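Local coordinates for anopheles Plasmodium-responsive Leucine-rich repeat protein 1B (PDB 4XGO), which probably takes part in the mosquito's response to Plasmodium, interacting with the leucine-rich repeat protein LRIM1, at residues 312-317 against 334-339. Numbering follows the deposited sequence.
Sequences ALFRNV and HLEHGL
Phe314, reaching out from helix 307-316, is the one residue of 312-317 that touches the hairpin joining strands 334-336 and 339-342, where it meets His337, Leu339 and Glu336. The His337 ring turns its edge to the Phe314 face in an offset, T-shaped pair, with centroids 4.8 Å apart and planes at 73°. The nitrogen leads: His337 ND1 comes within 3.3 Å of Phe314 CD2, while His337 CB rests 3.6 Å from Phe314 CE2. A chi1 of -65° sets CG of His337 beside its backbone N, from where ND1 reaches the Phe314 ring. Leu339 uses a different approach, its CD1 lying at the ring edge, near the plane, 3.6 Å from Phe314 CZ. Glu336 offers its backbone O, obliquely, 3.7 Å from Phe314 CE2, and the CG of its bent chain, while its OE1 forms a salt bridge with Arg311 of the same helix as Phe314. The type I' turn from Glu336 to Leu339, closed by paired backbone bonds between those residues, puts His337 at its corner. At the C-terminal end of the repeat domain, where the Cys307-Cys341 and Cys329-Cys340 disulfides lie, 312-317 and 334-339 thus rely on ring and van der Waals packing, directional polar linkage coming from the neighbouring Arg311-Glu336 pair.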
loop_
_atom_site.group_PDB
_atom_site.type_symbol
_atom_site.label_atom_id
_atom_site.label_comp_id
_atom_site.label_asym_id
_atom_site.label_seq_id
_atom_site.Cartn_x
_atom_site.Cartn_y
_atom_site.Cartn_z
ATOM N N ALA A 312 38.622 25.109 -18.015
ATOM C CA ALA A 312 39.388 25.463 -16.815
ATOM C C ALA A 312 39.023 24.573 -15.634
ATOM O O ALA A 312 39.864 24.275 -14.789
ATOM C CB ALA A 312 39.176 26.927 -16.456
ATOM N N LEU A 313 37.761 24.162 -15.570
ATOM C CA LEU A 313 37.276 23.265 -14.522
ATOM C C LEU A 313 37.904 21.870 -14.623
ATOM O O LEU A 313 38.277 21.279 -13.603
ATOM C CB LEU A 313 35.745 23.157 -14.599
ATOM C CG LEU A 313 34.939 23.005 -13.320
ATOM C CD1 LEU A 313 35.227 24.133 -12.341
ATOM C CD2 LEU A 313 33.459 22.979 -13.670
ATOM N N PHE A 314 38.013 21.337 -15.842
ATOM C CA PHE A 314 38.627 20.010 -16.037
ATOM C C PHE A 314 40.122 20.033 -15.730
ATOM O O PHE A 314 40.659 19.064 -15.202
ATOM C CB PHE A 314 38.440 19.483 -17.469
ATOM C CG PHE A 314 37.005 19.316 -17.893
ATOM C CD1 PHE A 314 36.051 18.786 -17.035
ATOM C CD2 PHE A 314 36.620 19.665 -19.182
ATOM C CE1 PHE A 314 34.738 18.633 -17.447
ATOM C CE2 PHE A 314 35.309 19.509 -19.600
ATOM C CZ PHE A 314 34.369 18.989 -18.734
ATOM N N ARG A 315 40.793 21.129 -16.069
ATOM C CA ARG A 315 42.218 21.280 -15.754
ATOM C C ARG A 315 42.497 21.220 -14.243
ATOM O O ARG A 315 43.586 20.826 -13.834
ATOM C CB ARG A 315 42.785 22.575 -16.359
ATOM C CG ARG A 315 42.954 22.517 -17.874
ATOM C CD ARG A 315 43.691 23.734 -18.421
ATOM N NE ARG A 315 42.895 24.954 -18.321
ATOM N N ASN A 316 41.515 21.597 -13.423
ATOM C CA ASN A 316 41.668 21.570 -11.963
ATOM C C ASN A 316 41.101 20.321 -11.272
ATOM O O ASN A 316 41.593 19.922 -10.216
ATOM C CB ASN A 316 41.054 22.835 -11.348
ATOM C CG ASN A 316 41.793 24.098 -11.756
ATOM O OD1 ASN A 316 42.606 24.090 -12.684
ATOM N ND2 ASN A 316 41.517 25.190 -11.060
ATOM N N VAL A 317 40.070 19.716 -11.854
ATOM C CA VAL A 317 39.461 18.501 -11.306
ATOM C C VAL A 317 40.098 17.248 -11.919
ATOM O O VAL A 317 40.499 17.256 -13.083
ATOM C CB VAL A 317 37.935 18.506 -11.559
ATOM C CG1 VAL A 317 37.293 17.193 -11.137
ATOM C CG2 VAL A 317 37.291 19.681 -10.834
ATOM N N HIS A 334 28.525 22.668 -28.220
ATOM C CA HIS A 334 29.139 21.426 -28.640
ATOM C C HIS A 334 29.681 20.701 -27.427
ATOM O O HIS A 334 29.927 21.303 -26.383
ATOM C CB HIS A 334 30.274 21.697 -29.637
ATOM C CG HIS A 334 31.504 22.294 -29.016
ATOM N ND1 HIS A 334 32.494 21.528 -28.433
ATOM C CD2 HIS A 334 31.907 23.582 -28.886
ATOM C CE1 HIS A 334 33.453 22.314 -27.977
ATOM N NE2 HIS A 334 33.125 23.565 -28.241
ATOM N N LEU A 335 29.876 19.404 -27.575
ATOM C CA LEU A 335 30.360 18.600 -26.463
ATOM C C LEU A 335 31.853 18.801 -26.242
ATOM O O LEU A 335 32.644 18.812 -27.186
ATOM C CB LEU A 335 30.069 17.124 -26.680
ATOM C CG LEU A 335 28.604 16.717 -26.736
ATOM C CD1 LEU A 335 28.434 15.366 -27.409
ATOM C CD2 LEU A 335 28.005 16.678 -25.340
ATOM N N GLU A 336 32.204 18.966 -24.976
ATOM C CA GLU A 336 33.557 19.102 -24.505
ATOM C C GLU A 336 33.690 18.143 -23.319
ATOM O O GLU A 336 33.045 18.333 -22.303
ATOM C CB GLU A 336 33.759 20.543 -24.070
ATOM C CG GLU A 336 35.107 20.826 -23.452
ATOM C CD GLU A 336 36.177 20.971 -24.492
ATOM O OE1 GLU A 336 36.137 21.953 -25.266
ATOM O OE2 GLU A 336 37.067 20.101 -24.504
ATOM N N HIS A 337 34.501 17.089 -23.459
ATOM C CA HIS A 337 34.516 15.989 -22.485
ATOM C C HIS A 337 33.114 15.543 -22.068
ATOM O O HIS A 337 32.826 15.333 -20.880
ATOM C CB HIS A 337 35.362 16.345 -21.260
ATOM C CG HIS A 337 36.818 16.514 -21.572
ATOM N ND1 HIS A 337 37.405 17.750 -21.736
ATOM C CD2 HIS A 337 37.798 15.605 -21.772
ATOM C CE1 HIS A 337 38.688 17.595 -22.017
ATOM N NE2 HIS A 337 38.952 16.301 -22.044
ATOM N N GLY A 338 32.241 15.404 -23.056
ATOM C CA GLY A 338 30.901 14.921 -22.819
ATOM C C GLY A 338 29.885 15.932 -22.305
ATOM O O GLY A 338 28.743 15.560 -22.042
ATOM N N LEU A 339 30.287 17.193 -22.174
ATOM C CA LEU A 339 29.402 18.246 -21.625
ATOM C C LEU A 339 29.258 19.405 -22.607
ATOM O O LEU A 339 30.241 19.848 -23.204
ATOM C CB LEU A 339 29.970 18.757 -20.301
ATOM C CG LEU A 339 29.891 17.746 -19.156
ATOM C CD1 LEU A 339 30.955 18.053 -18.110
ATOM C CD2 LEU A 339 28.505 17.717 -18.528
#